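Local coordinates for putative flagellar hook-associated protein (Vibrio parahaemolyticus, PDB 3PWX) that probably serves as a structural component of the bacterial flagellum, as a hook-associated member of the flagellin family, at residues 16-30 with 208-222. Numbering follows the deposited sequence.
Sequences LERENSAIAQYQSNI and DGAHSENKLFVDKVS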
loop_
_atom_site.group_PDB
_atom_site.type_symbol
_atom_site.label_atom_id
_atom_site.label_comp_id
_atom_site.label_asym_id
_atom_site.label_seq_id
_atom_site.Cartn_x
_atom_site.Cartn_y
_atom_site.Cartn_z
ATOM N N LEU A 16 17.620 -20.232 -3.026
ATOM C CA LEU A 16 18.072 -19.176 -2.136
ATOM C C LEU A 16 18.588 -17.946 -2.926
ATOM O O LEU A 16 18.348 -16.824 -2.516
ATOM C CB LEU A 16 19.088 -19.685 -1.123
ATOM C CG LEU A 16 18.666 -20.830 -0.187
ATOM C CD1 LEU A 16 19.899 -21.482 0.415
ATOM C CD2 LEU A 16 17.695 -20.404 0.920
ATOM N N GLU A 17 19.240 -18.146 -4.071
ATOM C CA GLU A 17 19.686 -17.024 -4.867
ATOM C C GLU A 17 18.513 -16.166 -5.343
ATOM O O GLU A 17 18.560 -14.908 -5.239
ATOM C CB GLU A 17 20.518 -17.458 -6.064
ATOM C CG GLU A 17 22.028 -17.387 -5.885
ATOM C CD GLU A 17 22.824 -18.161 -6.993
ATOM O OE1 GLU A 17 22.280 -18.465 -8.110
ATOM O OE2 GLU A 17 24.009 -18.504 -6.736
ATOM N N ARG A 18 17.490 -16.841 -5.880
ATOM C CA ARG A 18 16.264 -16.200 -6.364
ATOM C C ARG A 18 15.486 -15.490 -5.249
ATOM O O ARG A 18 14.885 -14.450 -5.503
ATOM C CB ARG A 18 15.368 -17.209 -7.038
ATOM C CG ARG A 18 13.956 -16.735 -7.270
ATOM C CD ARG A 18 13.143 -17.845 -7.945
ATOM N NE ARG A 18 11.988 -17.357 -8.707
ATOM C CZ ARG A 18 11.404 -18.025 -9.704
ATOM N NH1 ARG A 18 11.873 -19.194 -10.122
ATOM N NH2 ARG A 18 10.368 -17.500 -10.335
ATOM N N GLU A 19 15.488 -16.051 -4.039
ATOM C CA GLU A 19 14.853 -15.401 -2.897
ATOM C C GLU A 19 15.695 -14.214 -2.438
ATOM O O GLU A 19 15.165 -13.154 -2.101
ATOM C CB GLU A 19 14.596 -16.375 -1.746
ATOM C CG GLU A 19 13.823 -15.749 -0.544
ATOM C CD GLU A 19 13.578 -16.724 0.637
ATOM O OE1 GLU A 19 13.768 -17.985 0.479
ATOM O OE2 GLU A 19 13.173 -16.232 1.729
ATOM N N ASN A 20 17.009 -14.379 -2.454
ATOM C CA ASN A 20 17.922 -13.280 -2.172
ATOM C C ASN A 20 17.769 -12.119 -3.150
ATOM O O ASN A 20 17.705 -10.969 -2.744
ATOM C CB ASN A 20 19.353 -13.803 -2.134
ATOM C CG ASN A 20 20.189 -13.120 -1.117
ATOM O OD1 ASN A 20 20.116 -11.898 -0.949
ATOM N ND2 ASN A 20 21.012 -13.888 -0.426
ATOM N N SER A 21 17.637 -12.423 -4.427
ATOM C CA SER A 21 17.417 -11.413 -5.453
ATOM C C SER A 21 16.062 -10.684 -5.335
ATOM O O SER A 21 15.978 -9.477 -5.638
ATOM C CB SER A 21 17.545 -12.021 -6.843
ATOM O OG SER A 21 16.773 -11.289 -7.785
ATOM N N ALA A 22 15.021 -11.382 -4.884
ATOM C CA ALA A 22 13.730 -10.741 -4.648
ATOM C C ALA A 22 13.835 -9.673 -3.537
ATOM O O ALA A 22 13.549 -8.496 -3.774
ATOM C CB ALA A 22 12.659 -11.781 -4.325
ATOM N N ILE A 23 14.296 -10.073 -2.355
ATOM C CA ILE A 23 14.618 -9.148 -1.271
ATOM C C ILE A 23 15.445 -7.918 -1.707
ATOM O O ILE A 23 15.114 -6.737 -1.352
ATOM C CB ILE A 23 15.328 -9.892 -0.140
ATOM C CG1 ILE A 23 14.512 -11.141 0.272
ATOM C CG2 ILE A 23 15.601 -8.995 1.047
ATOM C CD1 ILE A 23 15.201 -12.033 1.392
ATOM N N ALA A 24 16.486 -8.165 -2.508
ATOM C CA ALA A 24 17.335 -7.043 -2.935
ATOM C C ALA A 24 16.497 -6.133 -3.810
ATOM O O ALA A 24 16.667 -4.936 -3.771
ATOM C CB ALA A 24 18.578 -7.505 -3.667
ATOM N N GLN A 25 15.543 -6.692 -4.537
ATOM C CA GLN A 25 14.693 -5.841 -5.332
ATOM C C GLN A 25 13.724 -5.027 -4.463
ATOM O O GLN A 25 13.570 -3.807 -4.666
ATOM C CB GLN A 25 13.948 -6.618 -6.407
ATOM C CG GLN A 25 13.552 -5.672 -7.529
ATOM C CD GLN A 25 12.446 -6.251 -8.465
ATOM O OE1 GLN A 25 11.418 -5.573 -8.727
ATOM N NE2 GLN A 25 12.653 -7.494 -8.966
ATOM N N TYR A 26 13.076 -5.669 -3.492
ATOM C CA TYR A 26 12.202 -4.914 -2.599
ATOM C C TYR A 26 12.961 -3.821 -1.891
ATOM O O TYR A 26 12.462 -2.728 -1.751
ATOM C CB TYR A 26 11.534 -5.789 -1.573
ATOM C CG TYR A 26 10.546 -6.767 -2.155
ATOM C CD1 TYR A 26 9.541 -6.349 -3.024
ATOM C CD2 TYR A 26 10.580 -8.108 -1.801
ATOM C CE1 TYR A 26 8.579 -7.299 -3.579
ATOM C CE2 TYR A 26 9.641 -9.036 -2.339
ATOM C CZ TYR A 26 8.657 -8.619 -3.232
ATOM O OH TYR A 26 7.725 -9.523 -3.704
ATOM N N GLN A 27 14.177 -4.087 -1.437
ATOM C CA GLN A 27 14.864 -3.086 -0.665
ATOM C C GLN A 27 15.304 -1.947 -1.560
ATOM O O GLN A 27 15.483 -0.788 -1.090
ATOM C CB GLN A 27 16.036 -3.668 0.099
ATOM C CG GLN A 27 15.636 -4.724 1.087
ATOM C CD GLN A 27 16.743 -4.991 2.070
ATOM O OE1 GLN A 27 17.609 -5.795 1.797
ATOM N NE2 GLN A 27 16.733 -4.277 3.225
ATOM N N SER A 28 15.448 -2.251 -2.843
ATOM C CA SER A 28 15.703 -1.211 -3.831
ATOM C C SER A 28 14.469 -0.379 -4.122
ATOM O O SER A 28 14.599 0.797 -4.421
ATOM C CB SER A 28 16.253 -1.786 -5.123
ATOM O OG SER A 28 16.239 -0.787 -6.111
ATOM N N ASN A 29 13.275 -0.971 -4.039
ATOM C CA ASN A 29 12.026 -0.227 -4.215
ATOM C C ASN A 29 11.845 0.710 -3.047
ATOM O O ASN A 29 11.474 1.881 -3.225
ATOM C CB ASN A 29 10.843 -1.189 -4.281
ATOM C CG ASN A 29 10.771 -1.935 -5.604
ATOM O OD1 ASN A 29 11.575 -1.702 -6.520
ATOM N ND2 ASN A 29 9.794 -2.862 -5.712
ATOM N N ILE A 30 12.133 0.205 -1.848
ATOM C CA ILE A 30 12.008 0.988 -0.636
ATOM C C ILE A 30 13.018 2.192 -0.532
ATOM O O ILE A 30 12.619 3.336 -0.252
ATOM C CB ILE A 30 12.168 0.080 0.558
ATOM C CG1 ILE A 30 11.125 -1.050 0.491
ATOM C CG2 ILE A 30 12.121 0.860 1.863
ATOM C CD1 ILE A 30 11.154 -1.907 1.752
ATOM N N ASP A 208 11.853 -2.656 5.590
ATOM C CA ASP A 208 13.259 -2.782 5.244
ATOM C C ASP A 208 14.055 -3.588 6.322
ATOM O O ASP A 208 14.879 -4.453 6.012
ATOM C CB ASP A 208 13.818 -1.368 5.080
ATOM C CG ASP A 208 15.087 -1.339 4.304
ATOM O OD1 ASP A 208 16.123 -1.106 4.953
ATOM O OD2 ASP A 208 15.060 -1.571 3.066
ATOM N N GLY A 209 13.758 -3.343 7.584
ATOM C CA GLY A 209 14.379 -4.090 8.688
ATOM C C GLY A 209 14.075 -5.592 8.644
ATOM O O GLY A 209 14.941 -6.432 8.915
ATOM N N ALA A 210 12.837 -5.921 8.297
ATOM C CA ALA A 210 12.425 -7.297 8.187
ATOM C C ALA A 210 13.107 -7.981 6.982
ATOM O O ALA A 210 13.496 -9.172 7.061
ATOM C CB ALA A 210 10.934 -7.363 8.077
ATOM N N HIS A 211 13.259 -7.226 5.885
ATOM C CA HIS A 211 13.987 -7.691 4.698
ATOM C C HIS A 211 15.457 -7.930 5.024
ATOM O O HIS A 211 16.078 -8.820 4.479
ATOM C CB HIS A 211 13.909 -6.643 3.598
ATOM C CG HIS A 211 12.627 -6.662 2.829
ATOM N ND1 HIS A 211 11.954 -7.828 2.532
ATOM C CD2 HIS A 211 11.917 -5.665 2.245
ATOM C CE1 HIS A 211 10.863 -7.546 1.846
ATOM N NE2 HIS A 211 10.822 -6.245 1.642
ATOM N N SER A 212 16.018 -7.098 5.904
ATOM C CA SER A 212 17.419 -7.241 6.301
ATOM C C SER A 212 17.671 -8.505 7.117
ATOM O O SER A 212 18.573 -9.273 6.771
ATOM C CB SER A 212 17.902 -5.989 7.051
ATOM O OG SER A 212 18.317 -4.990 6.142
ATOM N N GLU A 213 16.871 -8.738 8.166
ATOM C CA GLU A 213 16.867 -10.020 8.893
ATOM C C GLU A 213 16.756 -11.182 7.908
ATOM O O GLU A 213 17.600 -12.070 7.864
ATOM C CB GLU A 213 15.684 -10.123 9.851
ATOM C CG GLU A 213 15.417 -8.895 10.700
ATOM C CD GLU A 213 14.921 -9.238 12.106
ATOM O OE1 GLU A 213 15.091 -8.386 12.997
ATOM O OE2 GLU A 213 14.396 -10.361 12.343
ATOM N N ASN A 214 15.690 -11.164 7.123
ATOM C CA ASN A 214 15.437 -12.187 6.136
ATOM C C ASN A 214 16.645 -12.523 5.305
ATOM O O ASN A 214 16.957 -13.692 5.144
ATOM C CB ASN A 214 14.334 -11.731 5.211
ATOM C CG ASN A 214 13.140 -12.598 5.302
ATOM O OD1 ASN A 214 12.197 -12.286 6.030
ATOM N ND2 ASN A 214 13.156 -13.698 4.571
ATOM N N LYS A 215 17.313 -11.491 4.786
ATOM C CA LYS A 215 18.573 -11.654 4.058
ATOM C C LYS A 215 19.688 -12.287 4.906
ATOM O O LYS A 215 20.547 -12.982 4.375
ATOM C CB LYS A 215 19.062 -10.320 3.486
ATOM C CG LYS A 215 19.750 -10.473 2.143
ATOM C CD LYS A 215 20.322 -9.190 1.573
ATOM C CE LYS A 215 21.541 -8.702 2.346
ATOM N NZ LYS A 215 22.580 -9.733 2.666
ATOM N N LEU A 216 19.690 -12.042 6.210
ATOM C CA LEU A 216 20.619 -12.780 7.069
ATOM C C LEU A 216 20.424 -14.270 6.982
ATOM O O LEU A 216 21.369 -15.001 6.672
ATOM C CB LEU A 216 20.498 -12.390 8.532
ATOM C CG LEU A 216 21.743 -11.718 9.065
ATOM C CD1 LEU A 216 21.422 -11.100 10.431
ATOM C CD2 LEU A 216 22.924 -12.693 9.116
ATOM N N PHE A 217 19.198 -14.708 7.279
ATOM C CA PHE A 217 18.901 -16.124 7.408
ATOM C C PHE A 217 19.286 -16.711 6.112
ATOM O O PHE A 217 19.993 -17.696 6.106
ATOM C CB PHE A 217 17.432 -16.417 7.724
ATOM C CG PHE A 217 16.932 -15.731 8.966
ATOM C CD1 PHE A 217 17.509 -15.999 10.226
ATOM C CD2 PHE A 217 15.897 -14.778 8.891
ATOM C CE1 PHE A 217 17.065 -15.333 11.371
ATOM C CE2 PHE A 217 15.438 -14.122 10.055
ATOM C CZ PHE A 217 16.028 -14.402 11.281
ATOM N N VAL A 218 18.884 -16.053 5.021
ATOM C CA VAL A 218 19.226 -16.493 3.671
ATOM C C VAL A 218 20.726 -16.596 3.417
ATOM O O VAL A 218 21.161 -17.641 2.996
ATOM C CB VAL A 218 18.471 -15.714 2.546
ATOM C CG1 VAL A 218 18.826 -16.243 1.144
ATOM C CG2 VAL A 218 16.955 -15.837 2.735
ATOM N N ASP A 219 21.517 -15.552 3.664
ATOM C CA ASP A 219 22.989 -15.680 3.558
ATOM C C ASP A 219 23.590 -16.821 4.405
ATOM O O ASP A 219 24.464 -17.540 3.910
ATOM C CB ASP A 219 23.727 -14.403 3.935
ATOM C CG ASP A 219 23.510 -13.261 2.965
ATOM O OD1 ASP A 219 23.357 -13.462 1.744
ATOM O OD2 ASP A 219 23.518 -12.102 3.468
ATOM N N LYS A 220 23.138 -16.976 5.656
ATOM C CA LYS A 220 23.632 -18.025 6.543
ATOM C C LYS A 220 23.370 -19.434 6.005
ATOM O O LYS A 220 24.302 -20.201 5.787
ATOM C CB LYS A 220 23.014 -17.909 7.927
ATOM C CG LYS A 220 23.532 -18.959 8.868
ATOM C CD LYS A 220 22.399 -19.615 9.620
ATOM C CE LYS A 220 22.839 -20.977 10.134
ATOM N NZ LYS A 220 22.480 -21.170 11.569
ATOM N N VAL A 221 22.095 -19.766 5.804
ATOM C CA VAL A 221 21.686 -21.035 5.221
ATOM C C VAL A 221 22.386 -21.255 3.884
ATOM O O VAL A 221 22.764 -22.393 3.559
ATOM C CB VAL A 221 20.130 -21.153 5.073
ATOM C CG1 VAL A 221 19.729 -22.476 4.430
ATOM C CG2 VAL A 221 19.423 -20.993 6.442
ATOM N N SER A 222 22.591 -20.174 3.128
ATOM C CA SER A 222 23.299 -20.274 1.835
ATOM C C SER A 222 24.813 -20.478 1.995
ATOM O O SER A 222 25.450 -21.154 1.181
ATOM C CB SER A 222 23.002 -19.071 0.938
ATOM O OG SER A 222 24.159 -18.711 0.209
#
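The imidazole of His211 enters a hole formed by Ile23, Tyr26, Gln27 and Ile30, its ring nearly parallel to the phenol of Tyr26 (planes 8° apart) but slid so far that the two barely overlap. What meets the imidazole most closely is the root of the tyrosine, CB lying 3.3 Å from His211 NE2, while Ile30 CD1 abuts the ring edge at CD2 (3.9 Å). NE2 itself is hydrogen-bonded to the carbonyl of Val130, which ties the imidazole to strand 127-131 and would help fix its rotation; Thr129 of that strand packs on Tyr26. Ile23 answers from the other helix as a knob among His211, Asn214, Lys215 and Val218. Its CG2 branch, set opposite the backbone N by chi1, packs on the His211 carbonyl and CB, whereas CD1 reaches Asn214 CB (3.9 Å). Such knobs-into-holes packing defines an antiparallel coiled coil, here pairing the N-terminal helix 7-61 with the C-terminal helix 172-223, an arrangement in keeping with the flagellin family; segments 16-30 and 208-222 run at 157° to each other. Val218 fits among Leu16, Glu19, Asn20 and Ile23: its CG1 faces the backbone O of Leu16 and Asn20 ND2 (3.6 Å), its CG2 the Glu19 carboxylate. Farther along, Leu16 CD1 rests on Ser222 and Val221. Polar side chains take part in the same interface. Asn20 ND2 donates to Asp219 OD1 (3.2 Å, 155°), which lies in the amide plane although the donor stands above the carboxylate plane. The other oxygen, OD2, is salt-bridged to Lys215 NZ at 2.7 Å; bends at chi3 and chi4 curl the lysine back to it, and its CG lies against Asn20 OD1. Gln27, a further knob, lays CG and CD against His211 CB (3.6 Å), and its NE2 makes weak hydrogen bonds to Asp208 OD2 and Ser212 OG.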